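Local coordinates for possible translation initiation inhibitor (Rhodopseudomonas palustris, PDB 3LME), which is of unknown function but belongs to the YjgF-like family of small alpha/beta proteins, named as a possible translation initiation inhibitor and assembled here from three chains, at residues 54-59 with 91-96. The protein carries 1 engineered substitution. Numbering follows the deposited sequence.
Sequences RMFDNM and NKVQKD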
ATOM      1  N   ARG A  54     -13.836   4.106 -15.345  1.00 41.92           N
ATOM      2  CA  ARG A  54     -13.513   2.790 -15.841  1.00 41.89           C
ATOM      3  C   ARG A  54     -12.479   2.066 -14.995  1.00 41.41           C
ATOM      4  O   ARG A  54     -12.513   0.838 -14.884  1.00 41.77           O
ATOM      5  CB  ARG A  54     -13.040   2.871 -17.286  1.00 42.39           C
ATOM      6  CG  ARG A  54     -12.913   1.527 -17.993  1.00 44.41           C
ATOM      7  CD  ARG A  54     -14.266   0.925 -18.102  1.00 50.01           C
ATOM      8  NE  ARG A  54     -14.307   0.003 -19.224  1.00 54.83           N
ATOM      9  CZ  ARG A  54     -14.819   0.281 -20.418  1.00 54.76           C
ATOM     10  NH1 ARG A  54     -15.339   1.473 -20.674  1.00 52.37           N
ATOM     11  NH2 ARG A  54     -14.794  -0.656 -21.363  1.00 58.37           N
ATOM     12  N   MET A  55     -11.541   2.817 -14.422  1.00 41.11           N
ATOM     13  CA  MET A  55     -10.579   2.266 -13.468  1.00 40.09           C
ATOM     14  C   MET A  55     -11.334   1.718 -12.254  1.00 40.55           C
ATOM     15  O   MET A  55     -11.113   0.570 -11.842  1.00 40.02           O
ATOM     16  CB  MET A  55      -9.578   3.334 -13.059  1.00 39.56           C
ATOM     17  CG  MET A  55      -8.580   2.942 -11.960  1.00 37.05           C
ATOM     18  SD  MET A  55      -7.527   4.353 -11.564  1.00 31.06           S
ATOM     19  CE  MET A  55      -8.699   5.389 -10.657  1.00 29.07           C
ATOM     20  N   PHE A  56     -12.266   2.514 -11.722  1.00 41.17           N
ATOM     21  CA  PHE A  56     -13.089   2.039 -10.608  1.00 41.80           C
ATOM     22  C   PHE A  56     -13.956   0.814 -10.948  1.00 42.82           C
ATOM     23  O   PHE A  56     -13.979  -0.164 -10.179  1.00 43.19           O
ATOM     24  CB  PHE A  56     -13.932   3.158 -10.059  1.00 41.32           C
ATOM     25  CG  PHE A  56     -13.209   4.036  -9.108  1.00 40.56           C
ATOM     26  CD1 PHE A  56     -13.053   3.662  -7.797  1.00 40.40           C
ATOM     27  CD2 PHE A  56     -12.686   5.248  -9.525  1.00 42.23           C
ATOM     28  CE1 PHE A  56     -12.396   4.492  -6.904  1.00 42.48           C
ATOM     29  CE2 PHE A  56     -11.997   6.101  -8.630  1.00 42.38           C
ATOM     30  CZ  PHE A  56     -11.853   5.724  -7.335  1.00 42.03           C
ATOM     31  N   ASP A  57     -14.640   0.856 -12.100  1.00 43.21           N
ATOM     32  CA  ASP A  57     -15.436  -0.274 -12.553  1.00 43.73           C
ATOM     33  C   ASP A  57     -14.564  -1.541 -12.727  1.00 43.96           C
ATOM     34  O   ASP A  57     -14.954  -2.632 -12.278  1.00 44.87           O
ATOM     35  CB  ASP A  57     -16.164   0.052 -13.858  1.00 44.17           C
ATOM     36  CG  ASP A  57     -17.284   1.114 -13.703  1.00 47.26           C
ATOM     37  OD1 ASP A  57     -17.762   1.428 -12.578  1.00 49.35           O
ATOM     38  OD2 ASP A  57     -17.716   1.629 -14.760  1.00 49.82           O
ATOM     39  N   ASN A  58     -13.396  -1.433 -13.361  1.00 42.87           N
ATOM     40  CA  ASN A  58     -12.564  -2.609 -13.468  1.00 42.50           C
ATOM     41  C   ASN A  58     -12.246  -3.200 -12.096  1.00 42.36           C
ATOM     42  O   ASN A  58     -12.310  -4.420 -11.922  1.00 42.78           O
ATOM     43  CB  ASN A  58     -11.253  -2.316 -14.181  1.00 43.32           C
ATOM     44  CG  ASN A  58     -11.402  -2.169 -15.665  1.00 43.55           C
ATOM     45  OD1 ASN A  58     -10.571  -1.558 -16.315  1.00 46.24           O
ATOM     46  ND2 ASN A  58     -12.441  -2.733 -16.215  1.00 48.18           N
ATOM     47  N   MET A  59     -11.872  -2.337 -11.142  1.00 41.73           N
ATOM     48  CA  MET A  59     -11.460  -2.759  -9.794  1.00 40.43           C
ATOM     49  C   MET A  59     -12.665  -3.461  -9.169  1.00 41.31           C
ATOM     50  O   MET A  59     -12.523  -4.592  -8.652  1.00 41.51           O
ATOM     51  CB  MET A  59     -10.966  -1.562  -8.929  1.00 39.38           C
ATOM     52  CG  MET A  59     -10.535  -1.896  -7.476  1.00 35.57           C
ATOM     53  SD  MET A  59     -10.367  -0.550  -6.253  1.00 28.65           S
ATOM     54  CE  MET A  59     -11.994   0.206  -6.246  1.00 28.14           C
ATOM     55  N   ASN A  91     -12.829  12.452  -6.842  1.00 44.09           N
ATOM     56  CA  ASN A  91     -13.929  12.845  -5.987  1.00 44.65           C
ATOM     57  C   ASN A  91     -15.270  12.664  -6.700  1.00 45.27           C
ATOM     58  O   ASN A  91     -16.145  11.923  -6.218  1.00 45.81           O
ATOM     59  CB  ASN A  91     -13.737  14.269  -5.471  1.00 44.03           C
ATOM     60  CG  ASN A  91     -12.577  14.379  -4.501  1.00 45.39           C
ATOM     61  OD1 ASN A  91     -12.069  13.386  -3.960  1.00 45.00           O
ATOM     62  ND2 ASN A  91     -12.145  15.597  -4.276  1.00 48.88           N
ATOM     63  N   LYS A  92     -15.406  13.290  -7.867  1.00 45.21           N
ATOM     64  CA  LYS A  92     -16.635  13.244  -8.624  1.00 45.71           C
ATOM     65  C   LYS A  92     -17.043  11.778  -8.931  1.00 45.93           C
ATOM     66  O   LYS A  92     -18.204  11.379  -8.755  1.00 45.94           O
ATOM     67  CB  LYS A  92     -16.443  14.086  -9.884  1.00 45.89           C
ATOM     68  CG  LYS A  92     -17.368  13.821 -11.008  1.00 48.15           C
ATOM     69  CD  LYS A  92     -18.502  14.843 -11.083  1.00 53.61           C
ATOM     70  CE  LYS A  92     -19.815  14.159 -11.581  1.00 56.35           C
ATOM     71  NZ  LYS A  92     -19.629  12.870 -12.381  1.00 54.85           N
ATOM     72  N   VAL A  93     -16.088  10.962  -9.357  1.00 45.47           N
ATOM     73  CA  VAL A  93     -16.424   9.587  -9.682  1.00 45.24           C
ATOM     74  C   VAL A  93     -16.867   8.793  -8.461  1.00 45.59           C
ATOM     75  O   VAL A  93     -17.781   7.957  -8.549  1.00 45.35           O
ATOM     76  CB  VAL A  93     -15.299   8.888 -10.418  1.00 45.15           C
ATOM     77  CG1 VAL A  93     -15.576   7.401 -10.491  1.00 45.55           C
ATOM     78  CG2 VAL A  93     -15.151   9.499 -11.851  1.00 44.80           C
ATOM     79  N   GLN A  94     -16.228   9.064  -7.320  1.00 45.56           N
ATOM     80  CA  GLN A  94     -16.617   8.410  -6.090  1.00 45.36           C
ATOM     81  C   GLN A  94     -18.004   8.880  -5.617  1.00 45.65           C
ATOM     82  O   GLN A  94     -18.768   8.076  -5.111  1.00 45.43           O
ATOM     83  CB  GLN A  94     -15.553   8.560  -5.013  1.00 45.31           C
ATOM     84  CG  GLN A  94     -14.400   7.601  -5.136  1.00 44.76           C
ATOM     85  CD  GLN A  94     -13.560   7.554  -3.878  1.00 45.54           C
ATOM     86  OE1 GLN A  94     -12.741   8.439  -3.618  1.00 47.39           O
ATOM     87  NE2 GLN A  94     -13.754   6.516  -3.083  1.00 45.61           N
ATOM     88  N   LYS A  95     -18.350  10.156  -5.795  1.00 46.22           N
ATOM     89  CA  LYS A  95     -19.735  10.581  -5.512  1.00 47.07           C
ATOM     90  C   LYS A  95     -20.731   9.795  -6.367  1.00 47.07           C
ATOM     91  O   LYS A  95     -21.827   9.459  -5.919  1.00 46.65           O
ATOM     92  CB  LYS A  95     -19.944  12.080  -5.724  1.00 47.21           C
ATOM     93  CG  LYS A  95     -19.747  12.906  -4.450  1.00 49.75           C
ATOM     94  CD  LYS A  95     -19.841  14.392  -4.739  1.00 53.97           C
ATOM     95  CE  LYS A  95     -18.980  15.199  -3.755  1.00 57.47           C
ATOM     96  NZ  LYS A  95     -19.727  15.651  -2.507  1.00 60.55           N
ATOM     97  N   ASP A  96     -20.334   9.484  -7.597  1.00 47.13           N
ATOM     98  CA  ASP A  96     -21.214   8.778  -8.500  1.00 47.56           C
ATOM     99  C   ASP A  96     -21.469   7.349  -8.028  1.00 47.22           C
ATOM    100  O   ASP A  96     -22.558   6.801  -8.218  1.00 47.02           O
ATOM    101  CB  ASP A  96     -20.608   8.725  -9.898  1.00 48.06           C
ATOM    102  CG  ASP A  96     -20.803  10.012 -10.702  1.00 50.72           C
ATOM    103  OD1 ASP A  96     -21.615  10.918 -10.309  1.00 51.19           O
ATOM    104  OD2 ASP A  96     -20.110  10.081 -11.762  1.00 52.01           O
TER
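Within 54-59, Phe56 alone reaches 91-96, meeting Val93 and Gln94, and so offers a compact example of one aromatic side chain making the contact for a whole helical turn. Its ring spans the gap between the two segments, whose nearest CA atoms, those of Phe56 and Val93, are 8.3 Å apart. Its CG stands anti to the carbonyl carbon (chi1 -82°), which sends the ring toward the second helix. There the ring meets two different surfaces: CD2 lies 3.7 Å from CG1 of Val93, the branch anti to that residue's backbone N, while CZ, at the far end, comes within 3.9 Å of Gln94 CG. Both aliphatic groups approach the ring obliquely. Gln94 runs across the phenyl at roughly a right angle, its amide plane turned only 18° from that of the ring; its OE1 is satisfied by a hydrogen bond from Arg106, while the CG methylene serves the apolar contact. No hydrogen bond links the two segments, and the three touching residues are buried. Val93 also packs on Glu49, Ile52 and Arg53, extending the interface along helix 48-64. Helices 48-64 and 83-98 thus meet beside the mixed sheet of the YjgF-like fold, where Met55 and Met59, flanking Phe56 in sequence, pack on strands 73-80 and 120-127, Phe56 itself rests on strand 120-127 and Gln94 on strand 73-80.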